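Local coordinates for protein putative lipase/esterase (Lactobacillus plantarum WCFS1, PDB 3BXP) that is a putative carboxylesterase of the alpha/beta-hydrolase clan and probably hydrolyses ester bonds, although its natural substrate is not established, at residues R7-A12 against I94-T99; A12-Q17 against Y83-Q88; Q74-D79 against R171-T176; V122-N127 against L211-A216. All blocks are in the same frame, centred on the assembly; numbering follows the deposited sequence.

Contact 1. Residues R7-A12 against I94-T99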
loop_
_atom_site.group_PDB
_atom_site.type_symbol
_atom_site.label_atom_id
_atom_site.label_comp_id
_atom_site.label_asym_id
_atom_site.label_seq_id
_atom_site.Cartn_x
_atom_site.Cartn_y
_atom_site.Cartn_z
ATOM N N ARG B 7 -33.822 -0.302 11.562
ATOM C CA ARG B 7 -34.752 -1.266 11.000
ATOM C C ARG B 7 -34.235 -2.670 11.138
ATOM O O ARG B 7 -33.022 -2.898 11.185
ATOM C CB ARG B 7 -34.977 -1.079 9.486
ATOM C CG ARG B 7 -35.562 0.259 9.006
ATOM C CD ARG B 7 -37.091 0.382 9.127
ATOM N NE ARG B 7 -37.843 -0.645 8.413
ATOM C CZ ARG B 7 -38.385 -0.492 7.210
ATOM N NH1 ARG B 7 -38.240 0.649 6.559
ATOM N NH2 ARG B 7 -39.067 -1.490 6.648
ATOM N N THR B 8 -35.181 -3.608 11.140
ATOM C CA THR B 8 -34.882 -5.026 11.041
ATOM C C THR B 8 -35.441 -5.458 9.696
ATOM O O THR B 8 -36.675 -5.347 9.432
ATOM C CB THR B 8 -35.553 -5.876 12.184
ATOM O OG1 THR B 8 -35.102 -5.395 13.455
ATOM C CG2 THR B 8 -35.242 -7.386 12.098
ATOM N N LEU B 9 -34.536 -5.910 8.841
ATOM C CA LEU B 9 -34.886 -6.366 7.497
ATOM C C LEU B 9 -34.808 -7.850 7.501
ATOM O O LEU B 9 -34.299 -8.452 8.401
ATOM C CB LEU B 9 -33.918 -5.801 6.445
ATOM C CG LEU B 9 -33.879 -4.269 6.256
ATOM C CD1 LEU B 9 -32.945 -3.900 5.125
ATOM C CD2 LEU B 9 -35.275 -3.723 6.045
ATOM N N ASN B 10 -35.296 -8.448 6.439
ATOM C CA ASN B 10 -35.346 -9.911 6.333
ATOM C C ASN B 10 -35.221 -10.323 4.893
ATOM O O ASN B 10 -35.849 -9.737 3.989
ATOM C CB ASN B 10 -36.634 -10.455 6.942
ATOM C CG ASN B 10 -36.627 -11.994 7.105
ATOM O OD1 ASN B 10 -35.641 -12.666 6.819
ATOM N ND2 ASN B 10 -37.729 -12.538 7.619
ATOM N N THR B 11 -34.362 -11.300 4.678
ATOM C CA THR B 11 -34.225 -11.930 3.392
ATOM C C THR B 11 -33.741 -13.337 3.671
ATOM O O THR B 11 -33.027 -13.574 4.651
ATOM C CB THR B 11 -33.229 -11.156 2.455
ATOM O OG1 THR B 11 -33.436 -11.540 1.097
ATOM C CG2 THR B 11 -31.742 -11.396 2.840
ATOM N N ALA B 12 -34.117 -14.265 2.809
ATOM C CA ALA B 12 -33.629 -15.648 2.903
ATOM C C ALA B 12 -33.905 -16.238 4.283
ATOM O O ALA B 12 -33.231 -17.173 4.705
ATOM C CB ALA B 12 -32.143 -15.716 2.565
ATOM N N ILE B 94 -28.567 -3.241 -0.108
ATOM C CA ILE B 94 -28.404 -2.422 -1.293
ATOM C C ILE B 94 -29.791 -2.188 -1.946
ATOM O O ILE B 94 -30.168 -1.047 -2.283
ATOM C CB ILE B 94 -27.428 -3.047 -2.308
ATOM C CG1 ILE B 94 -25.970 -3.025 -1.756
ATOM C CG2 ILE B 94 -27.520 -2.302 -3.623
ATOM C CD1 ILE B 94 -24.984 -3.962 -2.517
ATOM N N ASP B 95 -30.563 -3.250 -2.098
ATOM C CA ASP B 95 -31.930 -3.109 -2.625
ATOM C C ASP B 95 -32.772 -2.159 -1.781
ATOM O O ASP B 95 -33.378 -1.201 -2.259
ATOM C CB ASP B 95 -32.564 -4.488 -2.667
ATOM C CG ASP B 95 -33.914 -4.509 -3.340
ATOM O OD1 ASP B 95 -34.816 -3.922 -2.774
ATOM O OD2 ASP B 95 -34.092 -5.161 -4.377
ATOM N N TRP B 96 -32.736 -2.363 -0.471
ATOM C CA TRP B 96 -33.498 -1.473 0.411
ATOM C C TRP B 96 -33.105 0.008 0.228
ATOM O O TRP B 96 -33.948 0.904 0.105
ATOM C CB TRP B 96 -33.365 -1.925 1.867
ATOM C CG TRP B 96 -34.160 -1.083 2.797
ATOM C CD1 TRP B 96 -35.520 -1.157 3.045
ATOM C CD2 TRP B 96 -33.658 -0.019 3.627
ATOM N NE1 TRP B 96 -35.867 -0.200 3.982
ATOM C CE2 TRP B 96 -34.750 0.506 4.342
ATOM C CE3 TRP B 96 -32.376 0.529 3.841
ATOM C CZ2 TRP B 96 -34.601 1.562 5.262
ATOM C CZ3 TRP B 96 -32.243 1.585 4.743
ATOM C CH2 TRP B 96 -33.353 2.078 5.438
ATOM N N ILE B 97 -31.805 0.262 0.125
ATOM C CA ILE B 97 -31.312 1.626 -0.084
ATOM C C ILE B 97 -31.932 2.194 -1.356
ATOM O O ILE B 97 -32.333 3.349 -1.360
ATOM C CB ILE B 97 -29.767 1.663 -0.128
ATOM C CG1 ILE B 97 -29.200 1.481 1.308
ATOM C CG2 ILE B 97 -29.261 2.944 -0.789
ATOM C CD1 ILE B 97 -27.764 1.061 1.398
ATOM N N THR B 98 -31.992 1.402 -2.425
ATOM C CA THR B 98 -32.575 1.903 -3.664
ATOM C C THR B 98 -34.033 2.306 -3.464
ATOM O O THR B 98 -34.500 3.276 -4.039
ATOM C CB THR B 98 -32.443 0.951 -4.900
ATOM O OG1 THR B 98 -33.228 -0.236 -4.755
ATOM C CG2 THR B 98 -31.007 0.602 -5.164
ATOM N N THR B 99 -34.761 1.571 -2.632
ATOM C CA THR B 99 -36.140 1.848 -2.442
ATOM C C THR B 99 -36.260 3.166 -1.667
ATOM O O THR B 99 -37.321 3.771 -1.695
ATOM C CB THR B 99 -36.933 0.711 -1.706
ATOM O OG1 THR B 99 -36.533 0.645 -0.345
ATOM C CG2 THR B 99 -36.750 -0.669 -2.393
#
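Trp96, whose indole meets both Arg7 and Leu9, has a carbonyl oxygen that takes two bonds from Thr99. The hydroxyl comes in along a lone pair in the carbonyl plane, with Thr99 OG1 2.6 Å from Trp96 O, and the backbone N of Thr99 adds a weak bond. Thr98 OG1 is likewise hydrogen-bonded to Asp95 O at 2.7 Å, so successive threonines fold back on the last turn of helix 85-99. With CG anti to the backbone N (chi1 -178°), the indole swings out from this turn toward strand 2-9. Residues 7 and 9, two apart on the strand, reach it from different directions. Leu9 lies over a face: its CD2 stands 4.2 Å from the centroid of the Trp96 five-membered ring, a CH-pi contact, while Leu9 CD1 packs 3.8 Å from Trp96 CB. Arg7 comes to the edge, near the ring plane, with its NH1 3.6 Å from Trp96 NE1 and its guanidinium turned 87° to the indole. The indole thus sits where a helix flanking the alpha/beta-hydrolase-type sheet meets its edge strand, with Ile18 of strand 16-23 alongside. No hydrogen bond spans the two segments, and both nitrogens that meet are donors; cohesion therefore rests on dispersion over the indole, with the arginine's charge left at the exposed margin, where Glu5 offers a long, weak ion pair.

Contact 2. Residues A12-Q17 against Y83-Q88; sequences AAHPFQ and YPWALQ
His14 stacks its imidazole face to face on the Trp85 indole, its centroid 3.6 Å from that of the five-membered ring and the planes only 13° apart. His14 CE1 sits 3.3 Å from Trp85 CD2, above the middle of the indole, and CD of Pro84 backs the opposite face. A second hold fixes the imidazole's rotation: with His14 CG anti to the carbonyl carbon (chi1 -77°), its ND1 gives a nearly straight hydrogen bond (168°) to Ala12 O, 2.9 Å away; the oxygen lies in the imidazole plane, although ND1 stands above the carbonyl plane. The turn thus braced belongs to the beta hairpin of strands 2-9 and 16-23, which here meets the start of helix 85-99. Ala12 CB also packs 4.0 Å from Trp85 CE3 and 3.3 Å from Gln88 OE1. That buried oxygen has no polar partner in the model, whereas Gln88 NE2 bonds to Tyr139 O. Trp85 NE1 is hydrogen-bonded to the sulfonate of a bound HEPES, probably from the crystallisation liquor.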
loop_
_atom_site.group_PDB
_atom_site.type_symbol
_atom_site.label_atom_id
_atom_site.label_comp_id
_atom_site.label_asym_id
_atom_site.label_seq_id
_atom_site.Cartn_x
_atom_site.Cartn_y
_atom_site.Cartn_z
ATOM N N ALA B 12 -34.117 -14.265 2.809
ATOM C CA ALA B 12 -33.629 -15.648 2.903
ATOM C C ALA B 12 -33.905 -16.238 4.283
ATOM O O ALA B 12 -33.231 -17.173 4.705
ATOM C CB ALA B 12 -32.143 -15.716 2.565
ATOM N N ALA B 13 -34.925 -15.701 4.952
ATOM C CA ALA B 13 -35.370 -16.187 6.259
ATOM C C ALA B 13 -34.278 -16.010 7.284
ATOM O O ALA B 13 -34.219 -16.724 8.278
ATOM C CB ALA B 13 -35.812 -17.685 6.202
ATOM N N HIS B 14 -33.406 -15.042 7.056
ATOM C CA HIS B 14 -32.352 -14.708 8.041
ATOM C C HIS B 14 -32.406 -13.215 8.282
ATOM O O HIS B 14 -31.738 -12.430 7.587
ATOM C CB HIS B 14 -30.971 -15.092 7.516
ATOM C CG HIS B 14 -30.687 -16.569 7.599
ATOM N ND1 HIS B 14 -31.266 -17.477 6.755
ATOM C CD2 HIS B 14 -29.876 -17.267 8.421
ATOM C CE1 HIS B 14 -30.872 -18.698 7.086
ATOM N NE2 HIS B 14 -29.993 -18.597 8.077
ATOM N N PRO B 15 -33.221 -12.795 9.261
ATOM C CA PRO B 15 -33.371 -11.374 9.583
ATOM C C PRO B 15 -32.087 -10.768 10.057
ATOM O O PRO B 15 -31.219 -11.488 10.559
ATOM C CB PRO B 15 -34.372 -11.387 10.733
ATOM C CG PRO B 15 -35.127 -12.630 10.539
ATOM C CD PRO B 15 -34.155 -13.630 10.043
ATOM N N PHE B 16 -31.959 -9.460 9.884
ATOM C CA PHE B 16 -30.741 -8.741 10.234
ATOM C C PHE B 16 -31.041 -7.292 10.498
ATOM O O PHE B 16 -32.009 -6.737 9.963
ATOM C CB PHE B 16 -29.693 -8.824 9.131
ATOM C CG PHE B 16 -30.146 -8.263 7.808
ATOM C CD1 PHE B 16 -30.989 -8.998 6.987
ATOM C CD2 PHE B 16 -29.708 -7.009 7.368
ATOM C CE1 PHE B 16 -31.411 -8.502 5.780
ATOM C CE2 PHE B 16 -30.145 -6.521 6.146
ATOM C CZ PHE B 16 -30.969 -7.254 5.352
ATOM N N GLN B 17 -30.211 -6.671 11.321
ATOM C CA GLN B 17 -30.421 -5.283 11.679
ATOM C C GLN B 17 -29.474 -4.307 11.021
ATOM O O GLN B 17 -28.259 -4.501 10.919
ATOM C CB GLN B 17 -30.405 -5.110 13.180
ATOM C CG GLN B 17 -31.662 -5.708 13.814
ATOM C CD GLN B 17 -31.563 -5.744 15.301
ATOM O OE1 GLN B 17 -30.466 -5.845 15.842
ATOM N NE2 GLN B 17 -32.706 -5.663 15.982
ATOM N N TYR B 83 -22.468 -17.688 5.733
ATOM C CA TYR B 83 -22.814 -17.674 4.344
ATOM C C TYR B 83 -23.757 -18.855 4.058
ATOM O O TYR B 83 -23.722 -19.821 4.814
ATOM C CB TYR B 83 -21.512 -17.789 3.511
ATOM C CG TYR B 83 -20.542 -16.625 3.643
ATOM C CD1 TYR B 83 -20.838 -15.401 3.066
ATOM C CD2 TYR B 83 -19.339 -16.719 4.350
ATOM C CE1 TYR B 83 -19.987 -14.300 3.139
ATOM C CE2 TYR B 83 -18.475 -15.597 4.468
ATOM C CZ TYR B 83 -18.802 -14.410 3.858
ATOM O OH TYR B 83 -17.980 -13.343 3.958
ATOM N N PRO B 84 -24.568 -18.783 2.974
ATOM C CA PRO B 84 -24.490 -17.664 2.034
ATOM C C PRO B 84 -25.210 -16.425 2.521
ATOM O O PRO B 84 -25.251 -15.395 1.855
ATOM C CB PRO B 84 -25.176 -18.215 0.797
ATOM C CG PRO B 84 -26.222 -19.083 1.344
ATOM C CD PRO B 84 -25.611 -19.749 2.574
ATOM N N TRP B 85 -25.736 -16.512 3.721
ATOM C CA TRP B 85 -26.688 -15.495 4.209
ATOM C C TRP B 85 -26.180 -14.060 4.181
ATOM O O TRP B 85 -26.931 -13.170 3.774
ATOM C CB TRP B 85 -27.211 -15.826 5.611
ATOM C CG TRP B 85 -27.380 -17.321 5.792
ATOM C CD1 TRP B 85 -26.648 -18.130 6.625
ATOM C CD2 TRP B 85 -28.257 -18.188 5.073
ATOM N NE1 TRP B 85 -27.008 -19.431 6.451
ATOM C CE2 TRP B 85 -28.017 -19.486 5.528
ATOM C CE3 TRP B 85 -29.247 -17.980 4.096
ATOM C CZ2 TRP B 85 -28.700 -20.592 5.029
ATOM C CZ3 TRP B 85 -29.950 -19.079 3.617
ATOM C CH2 TRP B 85 -29.689 -20.361 4.101
ATOM N N ALA B 86 -24.947 -13.817 4.621
ATOM C CA ALA B 86 -24.436 -12.444 4.679
ATOM C C ALA B 86 -24.438 -11.764 3.306
ATOM O O ALA B 86 -24.671 -10.571 3.240
ATOM C CB ALA B 86 -23.021 -12.384 5.313
ATOM N N LEU B 87 -24.128 -12.509 2.259
ATOM C CA LEU B 87 -24.105 -12.002 0.868
ATOM C C LEU B 87 -25.515 -11.553 0.410
ATOM O O LEU B 87 -25.691 -10.465 -0.145
ATOM C CB LEU B 87 -23.553 -13.061 -0.097
ATOM C CG LEU B 87 -22.130 -13.518 0.097
ATOM C CD1 LEU B 87 -21.852 -14.702 -0.820
ATOM C CD2 LEU B 87 -21.140 -12.380 -0.156
ATOM N N GLN B 88 -26.513 -12.371 0.740
ATOM C CA GLN B 88 -27.939 -12.094 0.440
ATOM C C GLN B 88 -28.409 -10.857 1.206
ATOM O O GLN B 88 -29.061 -9.973 0.650
ATOM C CB GLN B 88 -28.789 -13.350 0.707
ATOM C CG GLN B 88 -28.404 -14.487 -0.238
ATOM C CD GLN B 88 -28.836 -15.907 0.140
ATOM O OE1 GLN B 88 -29.171 -16.226 1.269
ATOM N NE2 GLN B 88 -28.741 -16.792 -0.836
#

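Contact 3. Residues Q74-D79 against R171-T176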
loop_
_atom_site.group_PDB
_atom_site.type_symbol
_atom_site.label_atom_id
_atom_site.label_comp_id
_atom_site.label_asym_id
_atom_site.label_seq_id
_atom_site.Cartn_x
_atom_site.Cartn_y
_atom_site.Cartn_z
ATOM N N GLN B 74 -25.080 -11.547 9.167
ATOM C CA GLN B 74 -25.148 -12.816 9.878
ATOM C C GLN B 74 -23.860 -13.186 10.592
ATOM O O GLN B 74 -22.771 -13.233 9.991
ATOM C CB GLN B 74 -25.460 -13.902 8.854
ATOM C CG GLN B 74 -25.790 -15.210 9.406
ATOM C CD GLN B 74 -27.022 -15.169 10.249
ATOM O OE1 GLN B 74 -28.083 -14.783 9.778
ATOM N NE2 GLN B 74 -26.902 -15.567 11.509
ATOM N N LEU B 75 -24.008 -13.626 11.836
ATOM C CA LEU B 75 -22.875 -14.109 12.629
ATOM C C LEU B 75 -23.058 -15.606 12.880
ATOM O O LEU B 75 -24.097 -16.206 12.517
ATOM C CB LEU B 75 -22.847 -13.418 13.990
ATOM C CG LEU B 75 -22.748 -11.907 13.958
ATOM C CD1 LEU B 75 -22.881 -11.343 15.372
ATOM C CD2 LEU B 75 -21.431 -11.541 13.236
ATOM N N ILE B 76 -22.060 -16.196 13.527
ATOM C CA ILE B 76 -22.080 -17.662 13.753
ATOM C C ILE B 76 -22.880 -17.977 15.023
ATOM O O ILE B 76 -23.049 -19.107 15.365
ATOM C CB ILE B 76 -20.652 -18.319 13.797
ATOM C CG1 ILE B 76 -19.814 -17.829 14.972
ATOM C CG2 ILE B 76 -19.861 -18.113 12.531
ATOM C CD1 ILE B 76 -18.636 -18.768 15.246
ATOM N N VAL B 77 -23.340 -16.945 15.712
ATOM C CA VAL B 77 -24.070 -17.109 16.993
ATOM C C VAL B 77 -25.186 -18.114 16.861
ATOM O O VAL B 77 -25.864 -18.180 15.838
ATOM C CB VAL B 77 -24.640 -15.753 17.499
ATOM C CG1 VAL B 77 -23.489 -14.740 17.659
ATOM C CG2 VAL B 77 -25.735 -15.261 16.560
ATOM N N GLY B 78 -25.360 -18.902 17.922
ATOM C CA GLY B 78 -26.422 -19.892 17.958
ATOM C C GLY B 78 -26.249 -20.987 16.940
ATOM O O GLY B 78 -27.218 -21.509 16.399
ATOM N N ASP B 79 -24.996 -21.334 16.687
ATOM C CA ASP B 79 -24.644 -22.450 15.810
ATOM C C ASP B 79 -25.203 -22.256 14.401
ATOM O O ASP B 79 -25.907 -23.090 13.843
ATOM C CB ASP B 79 -25.116 -23.781 16.377
ATOM C CG ASP B 79 -24.523 -24.934 15.649
ATOM O OD1 ASP B 79 -23.568 -24.706 14.885
ATOM O OD2 ASP B 79 -24.964 -26.086 15.851
ATOM N N ARG B 171 -13.392 -22.400 10.661
ATOM C CA ARG B 171 -13.524 -22.005 9.255
ATOM C C ARG B 171 -14.813 -22.580 8.717
ATOM O O ARG B 171 -15.566 -21.911 8.091
ATOM C CB ARG B 171 -12.319 -22.492 8.425
ATOM C CG ARG B 171 -12.435 -22.314 6.916
ATOM C CD ARG B 171 -11.290 -23.019 6.225
ATOM N NE ARG B 171 -11.609 -24.431 6.293
ATOM C CZ ARG B 171 -10.743 -25.423 6.437
ATOM N NH1 ARG B 171 -9.446 -25.179 6.551
ATOM N NH2 ARG B 171 -11.206 -26.665 6.489
ATOM N N ASN B 172 -15.042 -23.867 8.982
ATOM C CA ASN B 172 -16.242 -24.546 8.504
ATOM C C ASN B 172 -17.566 -24.092 9.168
ATOM O O ASN B 172 -18.647 -24.241 8.595
ATOM C CB ASN B 172 -16.027 -26.069 8.565
ATOM C CG ASN B 172 -15.400 -26.623 7.277
ATOM O OD1 ASN B 172 -16.068 -26.724 6.235
ATOM N ND2 ASN B 172 -14.121 -26.984 7.347
ATOM N N GLN B 173 -17.473 -23.520 10.362
ATOM C CA GLN B 173 -18.613 -22.877 10.996
ATOM C C GLN B 173 -19.024 -21.641 10.233
ATOM O O GLN B 173 -20.206 -21.399 10.020
ATOM C CB GLN B 173 -18.306 -22.528 12.422
ATOM C CG GLN B 173 -19.566 -22.052 13.167
ATOM C CD GLN B 173 -20.540 -23.162 13.590
ATOM O OE1 GLN B 173 -20.149 -24.320 13.829
ATOM N NE2 GLN B 173 -21.800 -22.782 13.769
ATOM N N ILE B 174 -18.037 -20.884 9.759
ATOM C CA ILE B 174 -18.331 -19.659 8.995
ATOM C C ILE B 174 -19.004 -20.084 7.707
ATOM O O ILE B 174 -20.013 -19.537 7.324
ATOM C CB ILE B 174 -17.057 -18.815 8.701
ATOM C CG1 ILE B 174 -16.424 -18.306 10.031
ATOM C CG2 ILE B 174 -17.384 -17.695 7.667
ATOM C CD1 ILE B 174 -14.897 -18.049 9.999
ATOM N N THR B 175 -18.460 -21.139 7.088
ATOM C CA THR B 175 -19.090 -21.785 5.925
ATOM C C THR B 175 -18.312 -23.026 5.471
ATOM O O THR B 175 -17.066 -23.047 5.443
ATOM C CB THR B 175 -19.243 -20.802 4.715
ATOM O OG1 THR B 175 -19.850 -21.452 3.591
ATOM C CG2 THR B 175 -17.900 -20.249 4.242
ATOM N N THR B 176 -19.065 -24.027 5.079
ATOM C CA THR B 176 -18.488 -25.237 4.468
ATOM C C THR B 176 -18.429 -25.041 2.969
ATOM O O THR B 176 -18.023 -25.930 2.222
ATOM C CB THR B 176 -19.361 -26.440 4.751
ATOM O OG1 THR B 176 -20.720 -26.094 4.474
ATOM C CG2 THR B 176 -19.228 -26.874 6.198
#
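The backbones come closest at Ile76 and Ile174, whose CA atoms are 6.4 Å apart, and the loop then curls through Gly78 and Asp79, both with positive phi. Asp79 starts with its CB pointing away from the helix, yet its carboxylate comes back: CG is anti to the backbone N (chi1 -168°), which carries OD1 to within 2.8 Å of Gln173 NE2. That hydrogen bond is nearly straight at 173°. It lies in the amide plane of Gln173 and uses the anti lone pair of OD1, while the carboxylate and amide planes are twisted 36° against each other. Gln173 NE2 also donates to Gln80 O, so the amide is gripped twice by the same loop. Asp79 OD1 has a further partner in N4 of a bound HEPES molecule, probably from the crystallisation liquor. Nearer the backbone of Gln173, its aliphatic part rests on Ile76, with Gln173 CG 3.9 Å from Ile76 CB. Ile76 CG2 reaches on to Ile174, at a looser 4.3 Å from its CG1. Beyond Asp79, the Ser81 hydroxyl is hydrogen-bonded to Gln173 O, and Ile174 and Val82 share a backbone hydrogen bond; Ile76 is separately bonded through its backbone to Phe46. The loop that leaves strand 67-72 is thus fastened to the last turn of helix 168-174 before the chain enters helix 85-99.

Contact 4. Residues V122-N127 against L211-A216; sequences VVATYN and LKYVQA
Tyr213 dominates this buried meeting of helices 118-129 and 208-219, whose nearest CA atoms, those of Ala124 and Tyr213, are 8.0 Å apart. Its CG stands anti to the backbone N (chi1 -167°), sending the phenol toward helix 118-129. The methyl of Ala124 then lies over one face: its CB is 4.2 Å from the ring centroid, a CH-pi contact, but shifted toward the rim, with Tyr213 CE1 the nearest ring atom at 4.0 Å. One helical turn further on, Asn127 approaches the ring edge. Its ND2 donates a hydrogen bond to the phenol oxygen, with Asn127 ND2 2.9 Å from Tyr213 OH, at 159°; the oxygen lies close to the amide plane, which is inclined 49° to the ring. Two further bonds fix the rotation of that amide, for ND2 also donates to Lys192 O and OD1 bonds to His148 NE2. Tyr213 also packs on Ile151 and Leu153 of strand 150-154, and Asn127 touches the same Ile151, so both helices rest on that strand. Helix 118-129 starts within a GxSxG sequence, just after Ser117, consistent with the nucleophile elbow of alpha/beta hydrolases, and its packing against a neighbouring helix over the parallel strands fits that fold.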
loop_
_atom_site.group_PDB
_atom_site.type_symbol
_atom_site.label_atom_id
_atom_site.label_comp_id
_atom_site.label_asym_id
_atom_site.label_seq_id
_atom_site.Cartn_x
_atom_site.Cartn_y
_atom_site.Cartn_z
ATOM N N VAL B 122 -16.875 -10.220 4.122
ATOM C CA VAL B 122 -18.195 -10.118 3.479
ATOM C C VAL B 122 -18.166 -9.220 2.223
ATOM O O VAL B 122 -18.633 -9.622 1.130
ATOM C CB VAL B 122 -19.306 -9.624 4.498
ATOM C CG1 VAL B 122 -20.627 -9.367 3.759
ATOM C CG2 VAL B 122 -19.500 -10.607 5.661
ATOM N N VAL B 123 -17.637 -7.998 2.390
ATOM C CA VAL B 123 -17.502 -7.026 1.284
ATOM C C VAL B 123 -16.638 -7.539 0.114
ATOM O O VAL B 123 -16.985 -7.413 -1.073
ATOM C CB VAL B 123 -17.042 -5.634 1.828
ATOM C CG1 VAL B 123 -16.761 -4.661 0.682
ATOM C CG2 VAL B 123 -18.123 -5.078 2.761
ATOM N N ALA B 124 -15.473 -8.087 0.443
ATOM C CA ALA B 124 -14.538 -8.559 -0.577
ATOM C C ALA B 124 -15.164 -9.712 -1.330
ATOM O O ALA B 124 -15.119 -9.814 -2.566
ATOM C CB ALA B 124 -13.179 -8.941 0.076
ATOM N N THR B 125 -15.844 -10.573 -0.596
ATOM C CA THR B 125 -16.508 -11.712 -1.246
ATOM C C THR B 125 -17.659 -11.195 -2.145
ATOM O O THR B 125 -17.853 -11.683 -3.274
ATOM C CB THR B 125 -17.031 -12.682 -0.190
ATOM O OG1 THR B 125 -15.909 -13.180 0.579
ATOM C CG2 THR B 125 -17.794 -13.892 -0.824
ATOM N N TYR B 126 -18.430 -10.237 -1.629
ATOM C CA TYR B 126 -19.516 -9.605 -2.382
ATOM C C TYR B 126 -18.998 -9.005 -3.682
ATOM O O TYR B 126 -19.622 -9.117 -4.789
ATOM C CB TYR B 126 -20.256 -8.553 -1.538
ATOM C CG TYR B 126 -21.598 -8.190 -2.176
ATOM C CD1 TYR B 126 -22.714 -8.993 -1.966
ATOM C CD2 TYR B 126 -21.734 -7.064 -2.960
ATOM C CE1 TYR B 126 -23.927 -8.676 -2.535
ATOM C CE2 TYR B 126 -22.941 -6.764 -3.561
ATOM C CZ TYR B 126 -24.031 -7.555 -3.329
ATOM O OH TYR B 126 -25.242 -7.205 -3.957
ATOM N N ASN B 127 -17.849 -8.366 -3.566
ATOM C CA ASN B 127 -17.276 -7.656 -4.700
ATOM C C ASN B 127 -17.010 -8.638 -5.850
ATOM O O ASN B 127 -17.131 -8.302 -7.049
ATOM C CB ASN B 127 -16.010 -6.881 -4.308
ATOM C CG ASN B 127 -15.663 -5.821 -5.318
ATOM O OD1 ASN B 127 -16.542 -5.332 -6.048
ATOM N ND2 ASN B 127 -14.382 -5.471 -5.416
ATOM N N LEU B 211 -2.731 -8.482 1.320
ATOM C CA LEU B 211 -1.751 -8.701 0.243
ATOM C C LEU B 211 -2.370 -9.637 -0.794
ATOM O O LEU B 211 -2.215 -9.471 -1.980
ATOM C CB LEU B 211 -0.470 -9.338 0.811
ATOM C CG LEU B 211 0.405 -8.387 1.615
ATOM C CD1 LEU B 211 1.399 -9.171 2.476
ATOM C CD2 LEU B 211 1.175 -7.380 0.686
ATOM N N LYS B 212 -3.077 -10.638 -0.314
ATOM C CA LYS B 212 -3.714 -11.629 -1.208
ATOM C C LYS B 212 -4.808 -10.964 -2.078
ATOM O O LYS B 212 -4.850 -11.170 -3.298
ATOM C CB LYS B 212 -4.323 -12.778 -0.401
ATOM C CG LYS B 212 -3.335 -13.749 0.137
ATOM C CD LYS B 212 -3.951 -14.661 1.209
ATOM C CE LYS B 212 -3.138 -15.902 1.511
ATOM N NZ LYS B 212 -3.527 -17.065 0.582
ATOM N N TYR B 213 -5.674 -10.157 -1.490
ATOM C CA TYR B 213 -6.750 -9.510 -2.274
ATOM C C TYR B 213 -6.128 -8.505 -3.283
ATOM O O TYR B 213 -6.500 -8.411 -4.457
ATOM C CB TYR B 213 -7.719 -8.779 -1.331
ATOM C CG TYR B 213 -8.966 -8.372 -2.029
ATOM C CD1 TYR B 213 -9.820 -9.313 -2.541
ATOM C CD2 TYR B 213 -9.295 -7.031 -2.210
ATOM C CE1 TYR B 213 -10.990 -8.965 -3.226
ATOM C CE2 TYR B 213 -10.452 -6.669 -2.898
ATOM C CZ TYR B 213 -11.295 -7.631 -3.392
ATOM O OH TYR B 213 -12.455 -7.245 -4.085
ATOM N N VAL B 214 -5.175 -7.704 -2.815
ATOM C CA VAL B 214 -4.527 -6.721 -3.694
ATOM C C VAL B 214 -3.788 -7.403 -4.847
ATOM O O VAL B 214 -3.863 -6.956 -5.987
ATOM C CB VAL B 214 -3.639 -5.743 -2.900
ATOM C CG1 VAL B 214 -2.906 -4.741 -3.823
ATOM C CG2 VAL B 214 -4.541 -4.980 -1.853
ATOM N N GLN B 215 -3.088 -8.497 -4.565
ATOM C CA GLN B 215 -2.411 -9.204 -5.634
ATOM C C GLN B 215 -3.381 -9.528 -6.743
ATOM O O GLN B 215 -3.125 -9.300 -7.912
ATOM C CB GLN B 215 -1.770 -10.478 -5.088
ATOM C CG GLN B 215 -1.231 -11.443 -6.140
ATOM C CD GLN B 215 -2.281 -12.385 -6.714
ATOM O OE1 GLN B 215 -3.148 -12.893 -5.995
ATOM N NE2 GLN B 215 -2.204 -12.618 -8.015
ATOM N N ALA B 216 -4.532 -10.046 -6.347
ATOM C CA ALA B 216 -5.506 -10.592 -7.324
ATOM C C ALA B 216 -6.135 -9.460 -8.110
ATOM O O ALA B 216 -6.387 -9.581 -9.303
ATOM C CB ALA B 216 -6.622 -11.402 -6.579
#

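Contact 4 is the fully buried member of the set, whereas contacts 1, 2 and 3 each run from a buried residue to an exposed one. Contacts 1 and 2 hold the same elements, the hairpin of strands 2-9 and 16-23 and helix 85-99, at opposite ends of that helix, and share Ala12. Both rely on a tryptophan face and neither has a hydrogen bond between its segments. Contacts 3 and 4 each pair apolar packing with one amide-donated bond, to an exposed carboxylate in the former and a buried phenol in the latter. Contact 2 touches all the others: beyond the hairpin shared with contact 1, its Tyr83 meets Ile174 and Thr175 of contact 3 and Val122 of contact 4.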